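Local structure of Dye type peroxidase A (Streptomyces lividans 1326, 6GZW) at residues A12-K17 against R59-E64; A175-L178 against V182-T185; P212-N217 against Q372-G377; L269-T272 against L278-P281. The protein is a haem peroxidase of the dye-decolourising family, which probably uses hydrogen peroxide to oxidise dyes and other organic substrates. One frame throughout, in Å; residues are numbered along the deposited sequence.

Contact 1: residues A12-K17 against R59-E64; sequences AMFHGK and RLMAGE
M61, in the last turn of helix 43-61 just before the Schellman motif that ends it, makes a Met-aromatic contact with F14 of the loop that follows helix 6-9. In that motif G63, at positive phi, is the C-prime residue: its N bonds to L60 O, and E64 N reaches back to R59 O. The M61 chain leaves the helix straight and then bends at its thioether (chi3 57°), which brings methyl CE against the loop backbone. CE lies 3.4 Å from A12 O and 3.5 Å from M13 O, and it also packs on A12 CB at 3.9 Å. The M61 sulfur meets F14 at the root of the side chain, with SD 3.9 Å from F14 CB. The two side chains cross at about a right angle. With CG anti to the backbone N (chi1 171°), the F14 ring leads away from M61 and packs on S54, A57 and R58 of the same helix. SD approaches the ring obliquely, 5.2 Å from the F14 centroid and 72° off its normal. The polar link is water 1, which accepts from A12 N at 2.8 Å and donates to M61 O at 2.9 Å.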
loop_
_atom_site.group_PDB
_atom_site.type_symbol
_atom_site.label_atom_id
_atom_site.label_comp_id
_atom_site.label_asym_id
_atom_site.label_seq_id
_atom_site.Cartn_x
_atom_site.Cartn_y
_atom_site.Cartn_z
ATOM N N ALA A 12 -0.736 19.317 6.868
ATOM C CA ALA A 12 -2.122 19.578 7.249
ATOM C C ALA A 12 -2.196 20.079 8.694
ATOM O O ALA A 12 -1.380 19.731 9.545
ATOM C CB ALA A 12 -2.974 18.322 7.089
ATOM N N MET A 13 -3.211 20.889 8.958
ATOM C CA MET A 13 -3.429 21.411 10.298
ATOM C C MET A 13 -4.175 20.419 11.171
ATOM O O MET A 13 -5.191 19.850 10.758
ATOM C CB MET A 13 -4.202 22.726 10.248
ATOM C CG MET A 13 -3.394 23.894 9.699
ATOM S SD MET A 13 -4.304 25.461 9.829
ATOM C CE MET A 13 -4.350 25.741 11.603
ATOM N N PHE A 14 -3.682 20.236 12.398
ATOM C CA PHE A 14 -4.335 19.414 13.389
ATOM C C PHE A 14 -5.371 20.238 14.139
ATOM O O PHE A 14 -6.534 19.832 14.275
ATOM C CB PHE A 14 -3.313 18.844 14.409
ATOM C CG PHE A 14 -3.949 18.167 15.577
ATOM C CD1 PHE A 14 -4.722 17.019 15.409
ATOM C CD2 PHE A 14 -3.808 18.693 16.884
ATOM C CE1 PHE A 14 -5.342 16.405 16.493
ATOM C CE2 PHE A 14 -4.421 18.070 17.964
ATOM C CZ PHE A 14 -5.184 16.933 17.777
ATOM N N HIS A 15 -4.928 21.384 14.669
ATOM C CA HIS A 15 -5.835 22.238 15.441
ATOM C C HIS A 15 -6.767 22.996 14.491
ATOM O O HIS A 15 -6.333 23.479 13.449
ATOM C CB HIS A 15 -5.078 23.240 16.319
ATOM C CG HIS A 15 -4.378 22.622 17.484
ATOM N ND1 HIS A 15 -3.018 22.739 17.674
ATOM C CD2 HIS A 15 -4.842 21.902 18.533
ATOM C CE1 HIS A 15 -2.674 22.107 18.780
ATOM N NE2 HIS A 15 -3.762 21.598 19.325
ATOM N N GLY A 16 -8.033 23.110 14.881
ATOM C CA GLY A 16 -9.044 23.818 14.078
ATOM C C GLY A 16 -10.483 23.548 14.516
ATOM O O GLY A 16 -10.758 22.751 15.409
ATOM N N LYS A 17 -11.417 24.247 13.879
ATOM C CA LYS A 17 -12.837 24.058 14.158
ATOM C C LYS A 17 -13.281 22.611 13.845
ATOM O O LYS A 17 -14.017 22.003 14.620
ATOM C CB LYS A 17 -13.648 25.079 13.353
ATOM C CG LYS A 17 -15.152 25.001 13.515
ATOM C CD LYS A 17 -15.789 26.009 12.561
ATOM C CE LYS A 17 -17.265 26.229 12.825
ATOM N NZ LYS A 17 -17.777 27.344 11.960
ATOM N N ARG A 59 1.873 16.075 17.165
ATOM C CA ARG A 59 3.292 16.015 16.844
ATOM C C ARG A 59 3.530 15.473 15.461
ATOM O O ARG A 59 4.280 16.069 14.658
ATOM C CB ARG A 59 4.044 15.127 17.838
ATOM C CG ARG A 59 4.136 15.662 19.267
ATOM C CD ARG A 59 4.593 14.597 20.281
ATOM N NE ARG A 59 4.386 15.056 21.656
ATOM C CZ ARG A 59 5.191 15.896 22.322
ATOM N NH1 ARG A 59 6.329 16.355 21.805
ATOM N NH2 ARG A 59 4.837 16.288 23.544
ATOM N N LEU A 60 2.920 14.318 15.182
ATOM C CA LEU A 60 3.218 13.633 13.924
ATOM C C LEU A 60 2.740 14.421 12.708
ATOM O O LEU A 60 3.423 14.458 11.689
ATOM C CB LEU A 60 2.646 12.216 13.931
ATOM C CG LEU A 60 3.605 11.157 14.488
ATOM C CD1 LEU A 60 4.177 11.473 15.868
ATOM C CD2 LEU A 60 2.877 9.837 14.511
ATOM N N MET A 61 1.589 15.084 12.830
ATOM C CA MET A 61 1.092 15.920 11.714
ATOM C C MET A 61 1.996 17.127 11.427
ATOM O O MET A 61 2.015 17.655 10.321
ATOM C CB MET A 61 -0.356 16.365 11.941
ATOM C CG MET A 61 -1.359 15.238 11.790
ATOM S SD MET A 61 -3.048 15.787 12.026
ATOM C CE MET A 61 -3.110 17.053 10.757
ATOM N N ALA A 62 2.792 17.535 12.420
ATOM C CA ALA A 62 3.775 18.595 12.225
ATOM C C ALA A 62 5.135 18.081 11.755
ATOM O O ALA A 62 6.086 18.835 11.624
ATOM C CB ALA A 62 3.906 19.393 13.509
ATOM N N GLY A 63 5.220 16.794 11.438
ATOM C CA GLY A 63 6.482 16.191 11.005
ATOM C C GLY A 63 7.463 15.964 12.148
ATOM O O GLY A 63 8.644 15.686 11.894
ATOM N N GLU A 64 6.975 16.006 13.392
ATOM C CA GLU A 64 7.823 15.802 14.567
ATOM C C GLU A 64 7.772 14.324 14.976
ATOM O O GLU A 64 6.800 13.628 14.688
ATOM C CB GLU A 64 7.328 16.600 15.754
ATOM C CG GLU A 64 7.403 18.085 15.565
ATOM C CD GLU A 64 6.850 18.827 16.756
ATOM O OE1 GLU A 64 6.674 18.232 17.859
ATOM O OE2 GLU A 64 6.620 20.041 16.579
HETATM O O HOH W 1 0.488 17.004 7.984
#

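Contact 2: residues A175-L178 against V182-T185; sequences ARNL and VDGT. With HEM (protoporphyrin IX containing Fe), chain C.
ND2 of N177 is held by two acceptors, OD2 of D183 at 2.9 Å and OE1 of Q181. The D183 carboxylate and the N177 amide stand 89° apart: OD2 lies close to the amide plane, while ND2 meets OD2 on its anti side, tilted out of the carboxylate plane. N177 holds CG between its backbone N and carbonyl carbon (chi1 64°), which brings ND2 to the D183 carboxylate. The other oxygen, D183 OD1, forms a salt bridge with R301, itself hydrogen-bonded to the haem. D183 and G184 close the GXXDG motif of dye-decolourising peroxidases, on the face of the haem where water 2 sits 2.0 Å from the iron. G184 N donates to haem propionate oxygen O2A at 2.8 Å. D183 N bonds nearly straight to A175 O (2.9 Å, 169°), beside the single bridge between R176 and V182. V182 CG2 lies over one face of the R176 guanidinium, 3.8 Å from NH2, while NH1 bonds to G180 O and NH2 pairs with D76 of the second subunit. Both segments belong to the loop between strand 153-162 and helix 195-199, and N177 and L178 pack on M228 of strand 219-228.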
loop_
_atom_site.group_PDB
_atom_site.type_symbol
_atom_site.label_atom_id
_atom_site.label_comp_id
_atom_site.label_asym_id
_atom_site.label_seq_id
_atom_site.Cartn_x
_atom_site.Cartn_y
_atom_site.Cartn_z
ATOM N N ALA A 175 -9.544 11.745 -9.059
ATOM C CA ALA A 175 -9.069 10.382 -8.806
ATOM C C ALA A 175 -9.799 9.336 -9.656
ATOM O O ALA A 175 -10.859 9.596 -10.199
ATOM C CB ALA A 175 -9.262 10.070 -7.330
ATOM N N ARG A 176 -9.217 8.155 -9.763
ATOM C CA ARG A 176 -9.878 6.985 -10.284
ATOM C C ARG A 176 -9.977 5.919 -9.211
ATOM O O ARG A 176 -9.240 5.956 -8.198
ATOM C CB ARG A 176 -9.150 6.455 -11.517
ATOM C CG ARG A 176 -9.320 7.362 -12.728
ATOM C CD ARG A 176 -8.665 6.800 -13.984
ATOM N NE ARG A 176 -8.802 7.762 -15.072
ATOM C CZ ARG A 176 -9.829 7.817 -15.912
ATOM N NH1 ARG A 176 -10.779 6.887 -15.916
ATOM N NH2 ARG A 176 -9.849 8.769 -16.835
ATOM N N ASN A 177 -10.853 4.938 -9.438
ATOM C CA ASN A 177 -11.007 3.779 -8.561
ATOM C C ASN A 177 -10.595 2.504 -9.346
ATOM O O ASN A 177 -10.199 2.580 -10.524
ATOM C CB ASN A 177 -12.420 3.723 -7.982
ATOM C CG ASN A 177 -13.468 3.533 -9.054
ATOM O OD1 ASN A 177 -13.194 2.879 -10.058
ATOM N ND2 ASN A 177 -14.665 4.102 -8.859
ATOM N N LEU A 178 -10.703 1.341 -8.710
ATOM C CA LEU A 178 -10.187 0.116 -9.330
ATOM C C LEU A 178 -11.148 -0.456 -10.381
ATOM O O LEU A 178 -10.812 -1.396 -11.070
ATOM C CB LEU A 178 -9.837 -0.904 -8.262
ATOM C CG LEU A 178 -8.767 -0.519 -7.204
ATOM C CD1 LEU A 178 -8.456 -1.744 -6.340
ATOM C CD2 LEU A 178 -7.552 0.011 -7.929
ATOM N N VAL A 182 -13.600 7.552 -13.280
ATOM C CA VAL A 182 -13.376 8.832 -12.633
ATOM C C VAL A 182 -14.263 8.848 -11.391
ATOM O O VAL A 182 -15.463 8.593 -11.480
ATOM C CB VAL A 182 -13.702 10.014 -13.567
ATOM C CG1 VAL A 182 -13.556 11.349 -12.848
ATOM C CG2 VAL A 182 -12.817 9.987 -14.807
ATOM N N ASP A 183 -13.690 9.129 -10.227
ATOM C CA ASP A 183 -14.429 9.032 -8.968
ATOM C C ASP A 183 -14.096 10.251 -8.080
ATOM O O ASP A 183 -12.957 10.419 -7.615
ATOM C CB ASP A 183 -14.083 7.707 -8.259
ATOM C CG ASP A 183 -15.046 7.344 -7.143
ATOM O OD1 ASP A 183 -15.689 8.257 -6.556
ATOM O OD2 ASP A 183 -15.213 6.132 -6.844
ATOM N N GLY A 184 -15.101 11.083 -7.846
ATOM C CA GLY A 184 -14.958 12.270 -7.013
ATOM C C GLY A 184 -15.461 13.560 -7.632
ATOM O O GLY A 184 -15.506 14.584 -6.955
ATOM N N THR A 185 -15.876 13.535 -8.895
ATOM C CA THR A 185 -16.273 14.769 -9.590
ATOM C C THR A 185 -17.317 15.587 -8.817
ATOM O O THR A 185 -17.139 16.792 -8.634
ATOM C CB THR A 185 -16.848 14.397 -10.961
ATOM O OG1 THR A 185 -15.858 13.659 -11.691
ATOM C CG2 THR A 185 -17.298 15.612 -11.730
HETATM C CHA HEM C . -20.893 9.162 -7.667
HETATM C CHB HEM C . -18.574 4.940 -8.150
HETATM C CHC HEM C . -20.522 3.465 -3.952
HETATM C CHD HEM C . -22.817 7.668 -3.487
HETATM C C1A HEM C . -20.104 8.155 -8.160
HETATM C C2A HEM C . -19.425 8.202 -9.413
HETATM C C3A HEM C . -18.783 7.013 -9.537
HETATM C C4A HEM C . -19.068 6.229 -8.370
HETATM C CMA HEM C . -17.890 6.557 -10.665
HETATM C CAA HEM C . -19.425 9.340 -10.425
HETATM C CBA HEM C . -18.339 10.396 -10.281
HETATM C CGA HEM C . -18.535 11.221 -9.054
HETATM O O1A HEM C . -19.321 12.206 -9.018
HETATM O O2A HEM C . -17.912 10.917 -7.996
HETATM C C1B HEM C . -18.892 4.172 -7.016
HETATM C C2B HEM C . -18.349 2.882 -6.744
HETATM C C3B HEM C . -18.879 2.433 -5.576
HETATM C C4B HEM C . -19.784 3.528 -5.109
HETATM C CMB HEM C . -17.400 2.133 -7.629
HETATM C CAB HEM C . -18.585 1.203 -4.811
HETATM C CBB HEM C . -17.442 0.541 -4.876
HETATM C C1C HEM C . -21.357 4.449 -3.472
HETATM C C2C HEM C . -22.109 4.356 -2.273
HETATM C C3C HEM C . -22.783 5.559 -2.149
HETATM C C4C HEM C . -22.396 6.384 -3.265
HETATM C CMC HEM C . -22.205 3.191 -1.336
HETATM C CAC HEM C . -23.763 6.001 -1.128
HETATM C CBC HEM C . -24.528 5.229 -0.341
HETATM C C1D HEM C . -22.387 8.408 -4.596
HETATM C C2D HEM C . -22.817 9.811 -4.748
HETATM C C3D HEM C . -22.290 10.238 -5.912
HETATM C C4D HEM C . -21.536 9.070 -6.453
HETATM C CMD HEM C . -23.655 10.631 -3.771
HETATM C CAD HEM C . -22.461 11.625 -6.508
HETATM C CBD HEM C . -23.768 11.762 -7.296
HETATM C CGD HEM C . -23.930 13.161 -7.805
HETATM O O1D HEM C . -23.557 13.465 -8.973
HETATM O O2D HEM C . -24.416 14.025 -7.047
HETATM N NA HEM C . -19.962 6.907 -7.573
HETATM N NB HEM C . -19.747 4.490 -6.037
HETATM N NC HEM C . -21.580 5.636 -4.087
HETATM N ND HEM C . -21.706 7.973 -5.670
HETATM FE FE HEM C . -20.784 6.283 -5.867
HETATM O O HOH W 2 -19.237 6.960 -4.826
#

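Contact 3: residues P212-N217 against Q372-G377; sequences PAWMAN and QRLLEG
An aliphatic-aromatic CH-pi contact joins L374 of the short C-terminal helix 372-375 to W214 of a 3-10 turn that leads toward strand 219-228. The leucine lies flat along the indole, the two side chains side by side and pointing the same way. Methyl CD1 of L374 stands 3.7 Å from the centroid of the five-membered ring of W214, only 5° off its normal. The second methyl takes the six-membered ring, with L374 CD2 3.9 Å from W214 CZ3, and L374 CB rests 3.7 Å from W214 CD2. W214 places CG between its backbone N and carbonyl carbon (chi1 74°), which lays one indole face along the helix; M215 CG covers the opposite face. NE1 donates to Q101 O, which satisfies the nitrogen of this buried ring and would restrain its rotation. The fold here is the dimeric alpha-beta barrel type of dye-decolourising peroxidases: W214 and M215 pack on A359 of strand 350-360, while L374 meets F93 of helix 90-95 and L375 meets helix 43-61. On the exposed side of the helix, R373 CB touches W214 CB at 4.0 Å, but the chain then bends at chi2 and chi3 and turns from the tryptophan. Its guanidinium forms a side-on salt bridge with E376, R373 NE to E376 OE2 at 3.0 Å and R373 NH2 to E376 OE1 at 2.7 Å, both acceptors near the guanidinium plane. Water 3 donates to W214 O at 2.9 Å and accepts only weakly from L374 N.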
loop_
_atom_site.group_PDB
_atom_site.type_symbol
_atom_site.label_atom_id
_atom_site.label_comp_id
_atom_site.label_asym_id
_atom_site.label_seq_id
_atom_site.Cartn_x
_atom_site.Cartn_y
_atom_site.Cartn_z
ATOM N N PRO A 212 -26.216 16.172 20.494
ATOM C CA PRO A 212 -25.631 16.551 21.775
ATOM C C PRO A 212 -24.495 17.548 21.566
ATOM O O PRO A 212 -23.786 17.487 20.559
ATOM C CB PRO A 212 -25.142 15.218 22.368
ATOM C CG PRO A 212 -25.201 14.207 21.253
ATOM C CD PRO A 212 -25.687 14.883 20.002
ATOM N N ALA A 213 -24.329 18.472 22.508
ATOM C CA ALA A 213 -23.403 19.585 22.328
ATOM C C ALA A 213 -21.959 19.136 22.104
ATOM O O ALA A 213 -21.226 19.819 21.408
ATOM C CB ALA A 213 -23.489 20.535 23.524
ATOM N N TRP A 214 -21.560 17.979 22.653
ATOM C CA TRP A 214 -20.182 17.506 22.467
ATOM C C TRP A 214 -19.838 17.250 20.988
ATOM O O TRP A 214 -18.660 17.202 20.634
ATOM C CB TRP A 214 -19.884 16.250 23.317
ATOM C CG TRP A 214 -20.492 14.982 22.845
ATOM C CD1 TRP A 214 -21.673 14.445 23.241
ATOM C CD2 TRP A 214 -19.928 14.061 21.899
ATOM N NE1 TRP A 214 -21.904 13.255 22.594
ATOM C CE2 TRP A 214 -20.842 12.992 21.765
ATOM C CE3 TRP A 214 -18.742 14.036 21.153
ATOM C CZ2 TRP A 214 -20.613 11.924 20.902
ATOM C CZ3 TRP A 214 -18.517 12.955 20.304
ATOM C CH2 TRP A 214 -19.434 11.925 20.193
ATOM N N MET A 215 -20.853 17.063 20.137
ATOM C CA MET A 215 -20.635 16.888 18.696
ATOM C C MET A 215 -20.570 18.165 17.843
ATOM O O MET A 215 -20.473 18.082 16.611
ATOM C CB MET A 215 -21.667 15.909 18.126
ATOM C CG MET A 215 -21.239 14.450 18.203
ATOM S SD MET A 215 -19.762 14.057 17.246
ATOM C CE MET A 215 -20.387 14.313 15.579
ATOM N N ALA A 216 -20.626 19.338 18.478
ATOM C CA ALA A 216 -20.560 20.618 17.758
ATOM C C ALA A 216 -19.391 20.725 16.769
ATOM O O ALA A 216 -18.261 20.391 17.117
ATOM C CB ALA A 216 -20.540 21.781 18.744
ATOM N N ASN A 217 -19.692 21.106 15.522
ATOM C CA ASN A 217 -18.718 21.152 14.427
ATOM C C ASN A 217 -18.150 19.772 14.009
ATOM O O ASN A 217 -17.186 19.718 13.261
ATOM C CB ASN A 217 -17.601 22.124 14.749
ATOM C CG ASN A 217 -18.134 23.476 15.176
ATOM O OD1 ASN A 217 -19.015 24.023 14.510
ATOM N ND2 ASN A 217 -17.647 24.001 16.304
ATOM N N GLN A 372 -12.901 16.126 24.045
ATOM C CA GLN A 372 -12.793 16.599 25.428
ATOM C C GLN A 372 -14.129 16.985 26.032
ATOM O O GLN A 372 -14.383 16.666 27.197
ATOM C CB GLN A 372 -11.838 17.762 25.518
ATOM C CG GLN A 372 -11.656 18.258 26.950
ATOM C CD GLN A 372 -10.383 19.024 27.145
ATOM O OE1 GLN A 372 -9.573 19.203 26.229
ATOM N NE2 GLN A 372 -10.193 19.496 28.387
ATOM N N ARG A 373 -15.008 17.615 25.240
ATOM C CA ARG A 373 -16.357 17.918 25.752
ATOM C C ARG A 373 -17.193 16.691 26.094
ATOM O O ARG A 373 -18.044 16.745 26.984
ATOM C CB ARG A 373 -17.130 18.800 24.769
ATOM C CG ARG A 373 -16.622 20.213 24.675
ATOM C CD ARG A 373 -16.845 20.984 25.972
ATOM N NE ARG A 373 -15.757 20.821 26.948
ATOM C CZ ARG A 373 -14.553 21.400 26.872
ATOM N NH1 ARG A 373 -14.228 22.188 25.842
ATOM N NH2 ARG A 373 -13.645 21.172 27.828
ATOM N N LEU A 374 -16.968 15.588 25.378
ATOM C CA LEU A 374 -17.613 14.339 25.701
ATOM C C LEU A 374 -17.027 13.711 26.967
ATOM O O LEU A 374 -17.774 13.190 27.809
ATOM C CB LEU A 374 -17.454 13.326 24.547
ATOM C CG LEU A 374 -17.991 11.915 24.797
ATOM C CD1 LEU A 374 -19.472 11.882 25.182
ATOM C CD2 LEU A 374 -17.745 11.046 23.568
ATOM N N LEU A 375 -15.695 13.647 27.030
ATOM C CA LEU A 375 -15.034 12.683 27.904
ATOM C C LEU A 375 -14.629 13.195 29.283
ATOM O O LEU A 375 -14.416 12.400 30.189
ATOM C CB LEU A 375 -13.798 12.111 27.202
ATOM C CG LEU A 375 -14.117 11.354 25.925
ATOM C CD1 LEU A 375 -12.840 11.058 25.135
ATOM C CD2 LEU A 375 -14.859 10.069 26.240
ATOM N N GLU A 376 -14.468 14.496 29.412
ATOM C CA GLU A 376 -14.100 15.077 30.702
ATOM C C GLU A 376 -15.122 14.682 31.820
ATOM O O GLU A 376 -16.332 14.492 31.568
ATOM C CB GLU A 376 -13.963 16.577 30.570
ATOM C CG GLU A 376 -15.306 17.257 30.343
ATOM C CD GLU A 376 -15.209 18.660 29.796
ATOM O OE1 GLU A 376 -14.089 19.213 29.679
ATOM O OE2 GLU A 376 -16.297 19.228 29.468
ATOM N N GLY A 377 -14.598 14.520 33.037
ATOM C CA GLY A 377 -15.390 14.072 34.182
ATOM C C GLY A 377 -14.564 13.223 35.128
ATOM O O GLY A 377 -13.626 12.520 34.721
ATOM O OXT GLY A 377 -14.815 13.242 36.340
HETATM O O HOH W 3 -16.279 16.373 22.162
#

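Contact 4: residues L269-T272 against L278-P281; sequences LEKT and LVVP
V279 turns toward the 269-272 segment and slants across the base of K271, its CG2 methyl 4.1 Å from K271 CG and 3.7 Å from T272 C. K271 holds CG anti to its backbone N (chi1 -169°); the extended chain touches V279 through CG and carries NZ on to S256 O. The second pair, L278 and T272, also meets at a slant, methyl against methyl, with T272 CG2 4.1 Å from L278 CD2. L278 sets off away from the opposite segment, but with CG beside its own backbone N (chi1 -71°) its CD2 branch comes back over the turn. There CD2 rests 3.6 Å from L269 O and 3.8 Å from E270 O, packing on the backbone carbonyls ahead of K271. Between the two apolar contacts the backbones join as in a hairpin: T272 and L278 form a single bridge at the mouth of a surface loop, and V279 N donates to K271 O at 3.0 Å with an angle of 174°. Water 4 donates to the same K271 O at 2.9 Å and accepts from V280 N at 3.0 Å, carrying the pairing one residue further. R287 bonds to L269 O, V280 O and P281 O, linking both segments to helix 285-288. Chemically, K271 O takes the one direct hydrogen bond between the segments and a water besides, R287 is a further donor shared by both, and the side chains around them add only methyl and methylene packing at the protein surface.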
loop_
_atom_site.group_PDB
_atom_site.type_symbol
_atom_site.label_atom_id
_atom_site.label_comp_id
_atom_site.label_asym_id
_atom_site.label_seq_id
_atom_site.Cartn_x
_atom_site.Cartn_y
_atom_site.Cartn_z
ATOM N N LEU A 269 -30.914 14.770 -17.244
ATOM C CA LEU A 269 -31.624 13.596 -16.755
ATOM C C LEU A 269 -32.836 13.232 -17.617
ATOM O O LEU A 269 -33.400 12.152 -17.453
ATOM C CB LEU A 269 -32.078 13.837 -15.333
ATOM C CG LEU A 269 -30.957 14.054 -14.312
ATOM C CD1 LEU A 269 -31.509 14.649 -13.021
ATOM C CD2 LEU A 269 -30.252 12.752 -14.028
ATOM N N GLU A 270 -33.259 14.140 -18.492
ATOM C CA GLU A 270 -34.423 13.881 -19.368
ATOM C C GLU A 270 -34.050 13.496 -20.801
ATOM O O GLU A 270 -34.922 13.018 -21.551
ATOM C CB GLU A 270 -35.377 15.090 -19.369
ATOM C CG GLU A 270 -36.255 15.224 -18.124
ATOM C CD GLU A 270 -35.529 15.744 -16.901
ATOM O OE1 GLU A 270 -34.850 16.786 -17.005
ATOM O OE2 GLU A 270 -35.655 15.120 -15.819
ATOM N N LYS A 271 -32.790 13.675 -21.191
ATOM C CA LYS A 271 -32.371 13.482 -22.582
ATOM C C LYS A 271 -32.561 12.050 -23.022
ATOM O O LYS A 271 -32.149 11.111 -22.320
ATOM C CB LYS A 271 -30.919 13.857 -22.794
ATOM C CG LYS A 271 -30.522 13.937 -24.256
ATOM C CD LYS A 271 -29.127 14.520 -24.408
ATOM C CE LYS A 271 -28.723 14.667 -25.858
ATOM N NZ LYS A 271 -27.244 14.698 -25.994
ATOM N N THR A 272 -33.188 11.893 -24.190
ATOM C CA THR A 272 -33.360 10.589 -24.829
ATOM C C THR A 272 -32.643 10.507 -26.160
ATOM O O THR A 272 -32.243 11.521 -26.746
ATOM C CB THR A 272 -34.856 10.265 -25.035
ATOM O OG1 THR A 272 -35.466 11.285 -25.845
ATOM C CG2 THR A 272 -35.572 10.216 -23.692
ATOM N N LEU A 278 -33.809 6.737 -22.394
ATOM C CA LEU A 278 -32.931 7.660 -21.657
ATOM C C LEU A 278 -31.441 7.439 -21.964
ATOM O O LEU A 278 -30.966 6.312 -21.995
ATOM C CB LEU A 278 -33.181 7.552 -20.154
ATOM C CG LEU A 278 -34.520 8.126 -19.670
ATOM C CD1 LEU A 278 -34.799 7.664 -18.246
ATOM C CD2 LEU A 278 -34.517 9.654 -19.769
ATOM N N VAL A 279 -30.714 8.534 -22.214
ATOM C CA VAL A 279 -29.272 8.446 -22.505
ATOM C C VAL A 279 -28.500 8.085 -21.217
ATOM O O VAL A 279 -27.591 7.250 -21.261
ATOM C CB VAL A 279 -28.733 9.743 -23.149
ATOM C CG1 VAL A 279 -27.226 9.683 -23.349
ATOM C CG2 VAL A 279 -29.412 9.992 -24.505
ATOM N N VAL A 280 -28.874 8.696 -20.089
ATOM C CA VAL A 280 -28.344 8.278 -18.777
ATOM C C VAL A 280 -29.355 7.289 -18.224
ATOM O O VAL A 280 -30.481 7.687 -17.911
ATOM C CB VAL A 280 -28.183 9.453 -17.812
ATOM C CG1 VAL A 280 -27.740 8.952 -16.448
ATOM C CG2 VAL A 280 -27.170 10.446 -18.342
ATOM N N PRO A 281 -29.011 5.991 -18.129
ATOM C CA PRO A 281 -30.045 5.031 -17.745
ATOM C C PRO A 281 -30.766 5.336 -16.436
ATOM O O PRO A 281 -30.215 5.996 -15.558
ATOM C CB PRO A 281 -29.299 3.701 -17.676
ATOM C CG PRO A 281 -28.173 3.878 -18.636
ATOM C CD PRO A 281 -27.762 5.315 -18.512
HETATM O O HOH W 4 -30.795 11.027 -19.813
#

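In the fold
Contact 2 lies at the haem itself, contact 4 further out on the same side of the chain: their nearest atoms are about 13 Å apart, and the side chain of L269 in contact 4 comes to about 8 Å from the haem. Contacts 1 and 3 occupy the other end of the molecule, each with its centre 46 to 47 Å from that of contact 4. Their own centres are 21 Å apart, and K17 CE, 3.3 Å from N217 OD1, joins loop 12-17 to segment 212-217; L375 of contact 3 also packs on helix 43-61. Nearest atoms of contacts 1 and 2 are about 18 Å apart, those of contacts 2 and 3 about 21 Å. Along the chain, contact 4 falls between the two segments of contact 3.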